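Local coordinates for xyloglucan-specific endo-beta-1,4-glucanase BoGH9A (Bacteroides ovatus, PDB 6DHT), which cleaves the beta-1,4-glucan backbone of xyloglucan at internal positions, releasing xyloglucan oligosaccharides, at residues A[117-122]-A[202-207]; A[195-200]-A[212-217]; A[208-213]-A[285-290]. All blocks are in the same frame, centred on the assembly; numbering follows the deposited sequence.

Overall arrangement
All three contacts lie in the family 9 (alpha/alpha)6 barrel, round one calcium ion. The ion fixes the loop between helices 194-199 and 213-226 and the start of the second helix, consistent with a structural role. Contact 1 joins residues 202-207 of this loop to the loop after helix 105-117. Contact 2 packs the end of helix 194-199 against the start of helix 213-226. Contact 3 joins residues 208-213 to the loop 285-290. Along the chain, the segments of contacts 1 and 2 alternate, contact 1 closes before contact 3 opens, and contacts 2 and 3 overlap at P212 and D213. Centres of contacts 2 and 3 lie about 10 Å apart; that of contact 1 is about 14 and 15 Å away.

Contact 1 of 3, residues A[117-122]-A[202-207]; sequences YQRTAM and INIPES. With CA (calcium ion), chain D.
The calcium-binding loop of the (alpha/alpha)6 barrel meets the loop after helix 105-117 here, through a salt bridge between R119 and E206. E206 has two separate tasks. Its backbone O binds the calcium ion at 2.4 Å, while its carboxylate pairs with the arginine. The side chain of R119 is extended from CG to NE and approaches end-on with two nitrogens. The E206 chain bends at its second torsion (chi2 78°), which brings its carboxylate round to meet them. R119 NH1 donates to E206 OE2 at 3.0 Å, on the syn side of that oxygen. R119 NH2 reaches E206 OE1 at 3.0 Å from above the carboxylate plane, 43° out of it. The two flat groups are turned 52° apart, so the fork is twisted. R119 NH2 also forms a salt bridge to E217 of helix 213-226, so two acidic side chains help hold the guanidinium in place. NH1 has a second, weak partner in M122 SD at 3.6 Å. On the loop side, a type I turn from I204 to S207 presents E206. S207 OG accepts from I204 N at 2.9 Å. Beside the charged pair, M122 CE rests 4.1 Å from P205 CG.

Contact 2 of 3, residues A[195-200]-A[212-217]; sequences DYFSRQ and PDLLDE. With CA (calcium ion), chain D; EDO (1,2-ethanediol), chain H.
The end of helix 194-199 meets the start of helix 213-226 at F197 and L214, beside the calcium-binding loop. L214 CD1 lies over one face of the F197 ring, 4.0 Å from its centroid and 29° off the normal, a CH-pi contact. Its closest ring atom is F197 CE1, at 3.5 Å. L214 CG stands anti to its backbone N (chi1 -179°), which directs the side chain toward F197. P212, the N-cap residue of the second helix, packs its CB 3.7 Å from F197 O.

No direct hydrogen bond joins the two segments; two waters bridge them instead. Water 2 accepts from L214 N and donates to F197 O and Q200 OE1, each at 2.8 Å. Q200 NE2 is hydrogen-bonded to D109 of helix 105-117. Water 3 accepts from D213 N and also lies close to F197 O and Q200 O. The pair is a helix-loop-helix connection in the (alpha/alpha)6 barrel, and its loop wraps the calcium ion. The second helix supplies two ligands about one turn apart, D213 OD1 at 2.4 Å and D216 OD2 at 2.3 Å. The other D213 oxygen, OD2, is hydrogen-bonded to S207 OG of the loop. On the outer side, an ethanediol, probably from the crystallisation liquor, donates from O2 to S198 O at 3.1 Å.

Contact 3 of 3, residues A[208-213]-A[285-290]; sequences NNHTPD and YEEDYP. With CA (calcium ion), chain D; EDO (1,2-ethanediol), chain H.
Matching first torsions bring T211 OG1 to D288 OD2: T211 OG1 and D288 CG each stand anti to their own carbonyl carbon (chi1 -57° and -71°), and the side chains run antiparallel past one another. The contact joins the calcium-binding loop of the (alpha/alpha)6 barrel to the loop before helix 292-309. D288 OD2 is its hub and accepts two bonds. T211 OG1 donates to its anti lone pair at 2.7 Å. H210 N donates to the syn lone pair of the same oxygen at 2.8 Å. The N209 amide stacks on the D288 carboxylate, with the planes 20° apart. N209 OD1 binds the calcium at 2.4 Å and also accepts from T211 N at 2.9 Å, forming an Asx turn. T211 O is another calcium ligand; through its bond to T211 OG1, D288 is a second-shell residue of the site. E287 OE1 lies over one face of the H210 ring, toward its rim, and water 4 links H210 ND1 to D288 OD1. T211 CG2 sits over one face of the Y285 ring, 4.2 Å from its centroid. Y289 OH is hydrogen-bonded to D216 OD1. P212 crosses Y285 at about a right angle, with P212 CD 3.4 Å from Y285 CZ.

Contact 1 of 3, residues A[117-122]-A[202-207]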
loop_
_atom_site.group_PDB
_atom_site.type_symbol
_atom_site.label_atom_id
_atom_site.label_comp_id
_atom_site.label_asym_id
_atom_site.label_seq_id
_atom_site.Cartn_x
_atom_site.Cartn_y
_atom_site.Cartn_z
ATOM N N TYR A 117 -13.442 2.181 -5.482
ATOM C CA TYR A 117 -14.161 0.971 -5.830
ATOM C C TYR A 117 -14.435 0.081 -4.601
ATOM O O TYR A 117 -15.419 -0.668 -4.574
ATOM C CB TYR A 117 -13.407 0.190 -6.897
ATOM C CG TYR A 117 -13.429 0.853 -8.248
ATOM C CD1 TYR A 117 -14.589 0.854 -9.024
ATOM C CD2 TYR A 117 -12.289 1.446 -8.776
ATOM C CE1 TYR A 117 -14.608 1.425 -10.271
ATOM C CE2 TYR A 117 -12.313 2.039 -10.010
ATOM C CZ TYR A 117 -13.483 2.017 -10.757
ATOM O OH TYR A 117 -13.468 2.604 -12.010
ATOM N N GLN A 118 -13.583 0.149 -3.585
ATOM C CA GLN A 118 -13.778 -0.631 -2.367
ATOM C C GLN A 118 -14.807 -0.040 -1.382
ATOM O O GLN A 118 -15.056 -0.607 -0.301
ATOM C CB GLN A 118 -12.457 -0.810 -1.620
ATOM C CG GLN A 118 -11.373 -1.607 -2.341
ATOM C CD GLN A 118 -11.687 -3.082 -2.458
ATOM O OE1 GLN A 118 -12.121 -3.550 -3.510
ATOM N NE2 GLN A 118 -11.417 -3.830 -1.397
ATOM N N ARG A 119 -15.377 1.118 -1.704
ATOM C CA ARG A 119 -16.235 1.798 -0.737
ATOM C C ARG A 119 -17.529 1.050 -0.517
ATOM O O ARG A 119 -18.139 0.556 -1.460
ATOM C CB ARG A 119 -16.619 3.187 -1.233
ATOM C CG ARG A 119 -15.498 4.228 -1.157
ATOM C CD ARG A 119 -16.058 5.584 -1.468
ATOM N NE ARG A 119 -15.009 6.585 -1.679
ATOM C CZ ARG A 119 -15.262 7.849 -1.999
ATOM N NH1 ARG A 119 -16.525 8.248 -2.108
ATOM N NH2 ARG A 119 -14.262 8.709 -2.195
ATOM N N THR A 120 -17.936 1.024 0.748
ATOM C CA THR A 120 -19.219 0.457 1.179
ATOM C C THR A 120 -20.231 1.573 1.394
ATOM O O THR A 120 -19.880 2.746 1.468
ATOM C CB THR A 120 -19.070 -0.283 2.510
ATOM O OG1 THR A 120 -18.834 0.634 3.589
ATOM C CG2 THR A 120 -17.952 -1.321 2.412
ATOM N N ALA A 121 -21.498 1.185 1.519
ATOM C CA ALA A 121 -22.567 2.091 1.931
ATOM C C ALA A 121 -22.806 3.230 0.966
ATOM O O ALA A 121 -23.292 4.288 1.364
ATOM C CB ALA A 121 -22.302 2.644 3.337
ATOM N N MET A 122 -22.470 3.044 -0.303
ATOM C CA MET A 122 -22.839 4.046 -1.292
ATOM C C MET A 122 -22.853 3.501 -2.704
ATOM O O MET A 122 -22.142 2.545 -3.029
ATOM C CB MET A 122 -21.927 5.261 -1.209
ATOM C CG MET A 122 -20.581 5.107 -1.865
ATOM S SD MET A 122 -19.753 6.679 -1.677
ATOM C CE MET A 122 -20.170 7.492 -3.206
ATOM N N ILE A 202 -8.811 12.492 -9.616
ATOM C CA ILE A 202 -9.022 11.086 -9.992
ATOM C C ILE A 202 -10.473 10.729 -10.306
ATOM O O ILE A 202 -10.825 9.541 -10.421
ATOM C CB ILE A 202 -8.492 10.128 -8.901
ATOM C CG1 ILE A 202 -9.172 10.388 -7.554
ATOM C CG2 ILE A 202 -6.979 10.276 -8.757
ATOM C CD1 ILE A 202 -8.909 9.317 -6.523
ATOM N N ASN A 203 -11.302 11.746 -10.489
ATOM C CA ASN A 203 -12.699 11.562 -10.850
ATOM C C ASN A 203 -13.451 10.678 -9.864
ATOM O O ASN A 203 -13.968 9.612 -10.208
ATOM C CB ASN A 203 -12.838 11.046 -12.286
ATOM C CG ASN A 203 -14.286 10.996 -12.741
ATOM O OD1 ASN A 203 -15.113 11.794 -12.308
ATOM N ND2 ASN A 203 -14.604 10.041 -13.590
ATOM N N ILE A 204 -13.468 11.131 -8.616
ATOM C CA ILE A 204 -14.315 10.588 -7.567
ATOM C C ILE A 204 -15.393 11.635 -7.259
ATOM O O ILE A 204 -15.293 12.773 -7.708
ATOM C CB ILE A 204 -13.510 10.238 -6.293
ATOM C CG1 ILE A 204 -12.657 11.426 -5.822
ATOM C CG2 ILE A 204 -12.636 9.025 -6.550
ATOM C CD1 ILE A 204 -12.017 11.231 -4.467
ATOM N N PRO A 205 -16.432 11.265 -6.504
ATOM C CA PRO A 205 -17.506 12.230 -6.247
ATOM C C PRO A 205 -16.998 13.532 -5.620
ATOM O O PRO A 205 -17.612 14.592 -5.803
ATOM C CB PRO A 205 -18.447 11.462 -5.319
ATOM C CG PRO A 205 -18.231 10.037 -5.695
ATOM C CD PRO A 205 -16.764 9.934 -5.981
ATOM N N GLU A 206 -15.865 13.452 -4.931
ATOM C CA GLU A 206 -15.324 14.585 -4.189
ATOM C C GLU A 206 -14.271 15.358 -4.997
ATOM O O GLU A 206 -13.562 16.209 -4.439
ATOM C CB GLU A 206 -14.752 14.124 -2.840
ATOM C CG GLU A 206 -15.747 13.315 -1.972
ATOM C CD GLU A 206 -15.919 11.848 -2.386
ATOM O OE1 GLU A 206 -15.166 11.342 -3.253
ATOM O OE2 GLU A 206 -16.832 11.187 -1.813
ATOM N N SER A 207 -14.168 15.081 -6.292
ATOM C CA SER A 207 -13.136 15.711 -7.113
ATOM C C SER A 207 -13.354 17.203 -7.360
ATOM O O SER A 207 -12.426 17.887 -7.770
ATOM C CB SER A 207 -12.951 15.008 -8.455
ATOM O OG SER A 207 -12.304 13.746 -8.284
HETATM CA CA CA D . -11.409 16.783 -3.669
HETATM O O HOH W 1 -11.061 18.501 -5.252
#

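Contact 2 of 3, residues A[195-200]-A[212-217]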
loop_
_atom_site.group_PDB
_atom_site.type_symbol
_atom_site.label_atom_id
_atom_site.label_comp_id
_atom_site.label_asym_id
_atom_site.label_seq_id
_atom_site.Cartn_x
_atom_site.Cartn_y
_atom_site.Cartn_z
ATOM N N ASP A 195 1.794 19.672 -2.972
ATOM C CA ASP A 195 1.411 20.241 -4.266
ATOM C C ASP A 195 0.945 19.150 -5.225
ATOM O O ASP A 195 -0.048 19.304 -5.920
ATOM C CB ASP A 195 2.571 21.037 -4.912
ATOM C CG ASP A 195 2.802 22.385 -4.277
ATOM O OD1 ASP A 195 1.959 22.854 -3.478
ATOM O OD2 ASP A 195 3.862 22.963 -4.608
ATOM N N TYR A 196 1.668 18.037 -5.244
ATOM C CA TYR A 196 1.324 16.916 -6.120
ATOM C C TYR A 196 -0.100 16.446 -5.867
ATOM O O TYR A 196 -0.910 16.305 -6.779
ATOM C CB TYR A 196 2.294 15.751 -5.895
ATOM C CG TYR A 196 2.076 14.555 -6.808
ATOM C CD1 TYR A 196 2.663 14.512 -8.063
ATOM C CD2 TYR A 196 1.271 13.492 -6.433
ATOM C CE1 TYR A 196 2.476 13.424 -8.929
ATOM C CE2 TYR A 196 1.078 12.395 -7.283
ATOM C CZ TYR A 196 1.654 12.382 -8.523
ATOM O OH TYR A 196 1.443 11.271 -9.326
ATOM N N PHE A 197 -0.411 16.222 -4.596
ATOM C CA PHE A 197 -1.730 15.740 -4.256
ATOM C C PHE A 197 -2.825 16.792 -4.368
ATOM O O PHE A 197 -3.982 16.455 -4.600
ATOM C CB PHE A 197 -1.700 15.073 -2.896
ATOM C CG PHE A 197 -0.963 13.766 -2.918
ATOM C CD1 PHE A 197 -1.490 12.669 -3.593
ATOM C CD2 PHE A 197 0.241 13.625 -2.276
ATOM C CE1 PHE A 197 -0.789 11.463 -3.638
ATOM C CE2 PHE A 197 0.936 12.411 -2.323
ATOM C CZ PHE A 197 0.405 11.347 -2.998
ATOM N N SER A 198 -2.461 18.067 -4.252
ATOM C CA SER A 198 -3.444 19.124 -4.432
ATOM C C SER A 198 -3.917 19.190 -5.869
ATOM O O SER A 198 -5.094 19.411 -6.126
ATOM C CB SER A 198 -2.856 20.472 -4.007
ATOM O OG SER A 198 -3.817 21.498 -4.191
ATOM N N ARG A 199 -3.000 18.945 -6.800
ATOM C CA ARG A 199 -3.296 18.983 -8.226
ATOM C C ARG A 199 -3.909 17.699 -8.786
ATOM O O ARG A 199 -4.534 17.713 -9.841
ATOM C CB ARG A 199 -2.026 19.288 -9.010
ATOM C CG ARG A 199 -1.427 20.652 -8.701
ATOM C CD ARG A 199 -0.239 20.905 -9.596
ATOM N NE ARG A 199 0.376 22.203 -9.310
ATOM C CZ ARG A 199 0.016 23.351 -9.886
ATOM N NH1 ARG A 199 -0.956 23.374 -10.794
ATOM N NH2 ARG A 199 0.632 24.481 -9.555
ATOM N N GLN A 200 -3.718 16.587 -8.090
ATOM C CA GLN A 200 -4.197 15.295 -8.576
ATOM C C GLN A 200 -5.709 15.247 -8.590
ATOM O O GLN A 200 -6.329 15.523 -7.582
ATOM C CB GLN A 200 -3.652 14.215 -7.645
ATOM C CG GLN A 200 -4.009 12.778 -8.028
ATOM C CD GLN A 200 -3.624 11.790 -6.955
ATOM O OE1 GLN A 200 -3.812 12.019 -5.765
ATOM N NE2 GLN A 200 -3.114 10.639 -7.386
ATOM N N PRO A 212 -7.884 18.063 -1.224
ATOM C CA PRO A 212 -7.174 17.067 -2.049
ATOM C C PRO A 212 -7.870 15.712 -2.036
ATOM O O PRO A 212 -8.293 15.204 -0.992
ATOM C CB PRO A 212 -5.795 16.978 -1.383
ATOM C CG PRO A 212 -5.605 18.364 -0.756
ATOM C CD PRO A 212 -6.988 18.685 -0.231
ATOM N N ASP A 213 -7.992 15.157 -3.227
ATOM C CA ASP A 213 -8.747 13.924 -3.439
ATOM C C ASP A 213 -8.215 12.753 -2.605
ATOM O O ASP A 213 -9.014 11.946 -2.146
ATOM C CB ASP A 213 -8.797 13.534 -4.916
ATOM C CG ASP A 213 -9.775 14.356 -5.735
ATOM O OD1 ASP A 213 -10.398 15.293 -5.184
ATOM O OD2 ASP A 213 -9.893 14.082 -6.942
ATOM N N LEU A 214 -6.897 12.654 -2.407
ATOM C CA LEU A 214 -6.366 11.624 -1.514
ATOM C C LEU A 214 -6.992 11.746 -0.134
ATOM O O LEU A 214 -7.382 10.729 0.454
ATOM C CB LEU A 214 -4.844 11.643 -1.427
ATOM C CG LEU A 214 -4.221 10.567 -0.529
ATOM C CD1 LEU A 214 -2.858 10.186 -1.115
ATOM C CD2 LEU A 214 -4.085 10.983 0.897
ATOM N N LEU A 215 -7.112 12.970 0.393
ATOM C CA LEU A 215 -7.697 13.151 1.712
ATOM C C LEU A 215 -9.195 12.873 1.703
ATOM O O LEU A 215 -9.702 12.302 2.660
ATOM C CB LEU A 215 -7.452 14.560 2.223
ATOM C CG LEU A 215 -6.004 14.912 2.542
ATOM C CD1 LEU A 215 -5.924 16.319 3.176
ATOM C CD2 LEU A 215 -5.314 13.881 3.436
ATOM N N ASP A 216 -9.902 13.239 0.634
ATOM C CA ASP A 216 -11.314 12.830 0.531
ATOM C C ASP A 216 -11.461 11.326 0.678
ATOM O O ASP A 216 -12.348 10.813 1.392
ATOM C CB ASP A 216 -11.953 13.241 -0.779
ATOM C CG ASP A 216 -12.081 14.750 -0.938
ATOM O OD1 ASP A 216 -12.612 15.431 -0.025
ATOM O OD2 ASP A 216 -11.656 15.226 -2.000
ATOM N N GLU A 217 -10.611 10.598 -0.030
ATOM C CA GLU A 217 -10.702 9.152 0.015
ATOM C C GLU A 217 -10.412 8.612 1.416
ATOM O O GLU A 217 -11.166 7.778 1.928
ATOM C CB GLU A 217 -9.782 8.492 -1.018
ATOM C CG GLU A 217 -10.076 6.992 -1.206
ATOM C CD GLU A 217 -11.499 6.750 -1.700
ATOM O OE1 GLU A 217 -11.881 7.360 -2.728
ATOM O OE2 GLU A 217 -12.254 5.992 -1.031
HETATM CA CA CA D . -11.409 16.783 -3.669
HETATM C C1 EDO H . -8.104 21.685 -4.750
HETATM O O1 EDO H . -9.281 20.925 -4.457
HETATM C C2 EDO H . -7.131 21.480 -3.598
HETATM O O2 EDO H . -6.786 20.096 -3.569
HETATM O O HOH W 2 -5.024 13.880 -4.108
HETATM O O HOH W 3 -6.688 16.784 -5.375
HETATM O O HOH W 1 -11.061 18.501 -5.252
#

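Contact 3 of 3, residues A[208-213]-A[285-290]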
loop_
_atom_site.group_PDB
_atom_site.type_symbol
_atom_site.label_atom_id
_atom_site.label_comp_id
_atom_site.label_asym_id
_atom_site.label_seq_id
_atom_site.Cartn_x
_atom_site.Cartn_y
_atom_site.Cartn_z
ATOM N N ASN A 208 -14.555 17.710 -7.096
ATOM C CA ASN A 208 -14.813 19.136 -7.352
ATOM C C ASN A 208 -14.967 19.974 -6.092
ATOM O O ASN A 208 -15.399 21.126 -6.164
ATOM C CB ASN A 208 -16.014 19.305 -8.286
ATOM C CG ASN A 208 -15.730 18.782 -9.689
ATOM O OD1 ASN A 208 -16.530 18.043 -10.260
ATOM N ND2 ASN A 208 -14.573 19.142 -10.240
ATOM N N ASN A 209 -14.577 19.429 -4.947
ATOM C CA ASN A 209 -14.593 20.204 -3.715
ATOM C C ASN A 209 -13.252 20.914 -3.513
ATOM O O ASN A 209 -12.459 20.992 -4.439
ATOM C CB ASN A 209 -14.994 19.345 -2.515
ATOM C CG ASN A 209 -13.938 18.329 -2.118
ATOM O OD1 ASN A 209 -12.785 18.361 -2.575
ATOM N ND2 ASN A 209 -14.336 17.430 -1.237
ATOM N N HIS A 210 -12.995 21.390 -2.298
ATOM C CA HIS A 210 -11.789 22.169 -2.014
ATOM C C HIS A 210 -10.700 21.390 -1.282
ATOM O O HIS A 210 -9.765 21.976 -0.728
ATOM C CB HIS A 210 -12.154 23.421 -1.195
ATOM C CG HIS A 210 -12.872 24.466 -1.988
ATOM N ND1 HIS A 210 -14.144 24.280 -2.485
ATOM C CD2 HIS A 210 -12.491 25.702 -2.382
ATOM C CE1 HIS A 210 -14.515 25.358 -3.153
ATOM N NE2 HIS A 210 -13.530 26.237 -3.103
ATOM N N THR A 211 -10.818 20.059 -1.298
ATOM C CA THR A 211 -9.946 19.198 -0.509
ATOM C C THR A 211 -9.188 18.274 -1.470
ATOM O O THR A 211 -9.774 17.801 -2.443
ATOM C CB THR A 211 -10.757 18.372 0.465
ATOM O OG1 THR A 211 -11.519 19.263 1.309
ATOM C CG2 THR A 211 -9.845 17.557 1.361
ATOM N N PRO A 212 -7.884 18.063 -1.224
ATOM C CA PRO A 212 -7.174 17.067 -2.049
ATOM C C PRO A 212 -7.870 15.712 -2.036
ATOM O O PRO A 212 -8.293 15.204 -0.992
ATOM C CB PRO A 212 -5.795 16.978 -1.383
ATOM C CG PRO A 212 -5.605 18.364 -0.756
ATOM C CD PRO A 212 -6.988 18.685 -0.231
ATOM N N ASP A 213 -7.992 15.157 -3.227
ATOM C CA ASP A 213 -8.747 13.924 -3.439
ATOM C C ASP A 213 -8.215 12.753 -2.605
ATOM O O ASP A 213 -9.014 11.946 -2.146
ATOM C CB ASP A 213 -8.797 13.534 -4.916
ATOM C CG ASP A 213 -9.775 14.356 -5.735
ATOM O OD1 ASP A 213 -10.398 15.293 -5.184
ATOM O OD2 ASP A 213 -9.893 14.082 -6.942
ATOM N N TYR A 285 -9.105 22.060 6.146
ATOM C CA TYR A 285 -10.256 21.685 5.328
ATOM C C TYR A 285 -11.548 21.630 6.140
ATOM O O TYR A 285 -12.372 20.729 6.000
ATOM C CB TYR A 285 -9.939 20.359 4.571
ATOM C CG TYR A 285 -8.665 20.493 3.764
ATOM C CD1 TYR A 285 -8.629 21.289 2.627
ATOM C CD2 TYR A 285 -7.489 19.860 4.163
ATOM C CE1 TYR A 285 -7.471 21.455 1.904
ATOM C CE2 TYR A 285 -6.314 20.019 3.443
ATOM C CZ TYR A 285 -6.313 20.810 2.315
ATOM O OH TYR A 285 -5.164 20.993 1.582
ATOM N N GLU A 286 -11.722 22.655 6.967
ATOM C CA GLU A 286 -12.930 22.810 7.744
ATOM C C GLU A 286 -14.135 23.060 6.843
ATOM O O GLU A 286 -15.260 22.714 7.204
ATOM C CB GLU A 286 -12.760 23.964 8.728
ATOM C CG GLU A 286 -11.846 23.623 9.885
ATOM C CD GLU A 286 -12.466 22.615 10.851
ATOM O OE1 GLU A 286 -13.721 22.589 10.982
ATOM O OE2 GLU A 286 -11.690 21.853 11.485
ATOM N N GLU A 287 -13.908 23.621 5.664
ATOM C CA GLU A 287 -14.997 23.871 4.732
ATOM C C GLU A 287 -15.702 22.591 4.325
ATOM O O GLU A 287 -16.926 22.490 4.389
ATOM C CB GLU A 287 -14.494 24.618 3.497
ATOM C CG GLU A 287 -15.556 24.820 2.434
ATOM C CD GLU A 287 -15.066 25.635 1.245
ATOM O OE1 GLU A 287 -13.839 25.826 1.105
ATOM O OE2 GLU A 287 -15.916 26.090 0.451
ATOM N N ASP A 288 -14.925 21.595 3.916
ATOM C CA ASP A 288 -15.501 20.347 3.449
ATOM C C ASP A 288 -15.660 19.328 4.569
ATOM O O ASP A 288 -16.504 18.439 4.490
ATOM C CB ASP A 288 -14.607 19.774 2.341
ATOM C CG ASP A 288 -14.691 20.566 1.043
ATOM O OD1 ASP A 288 -15.746 21.181 0.745
ATOM O OD2 ASP A 288 -13.687 20.603 0.306
ATOM N N TYR A 289 -14.840 19.444 5.602
ATOM C CA TYR A 289 -14.902 18.518 6.734
ATOM C C TYR A 289 -15.007 19.244 8.073
ATOM O O TYR A 289 -14.126 19.154 8.922
ATOM C CB TYR A 289 -13.715 17.536 6.676
ATOM C CG TYR A 289 -13.772 16.707 5.412
ATOM C CD1 TYR A 289 -14.594 15.597 5.327
ATOM C CD2 TYR A 289 -13.063 17.083 4.281
ATOM C CE1 TYR A 289 -14.702 14.870 4.171
ATOM C CE2 TYR A 289 -13.158 16.347 3.108
ATOM C CZ TYR A 289 -13.980 15.241 3.063
ATOM O OH TYR A 289 -14.111 14.486 1.915
ATOM N N PRO A 290 -16.132 19.946 8.272
ATOM C CA PRO A 290 -16.264 20.786 9.468
ATOM C C PRO A 290 -16.210 19.980 10.755
ATOM O O PRO A 290 -16.925 18.991 10.899
ATOM C CB PRO A 290 -17.643 21.432 9.286
ATOM C CG PRO A 290 -18.364 20.572 8.320
ATOM C CD PRO A 290 -17.309 20.045 7.394
HETATM CA CA CA D . -11.409 16.783 -3.669
HETATM C C1 EDO H . -8.104 21.685 -4.750
HETATM O O1 EDO H . -9.281 20.925 -4.457
HETATM C C2 EDO H . -7.131 21.480 -3.598
HETATM O O2 EDO H . -6.786 20.096 -3.569
HETATM O O HOH W 1 -11.061 18.501 -5.252
HETATM O O HOH W 4 -16.046 22.475 -1.648
#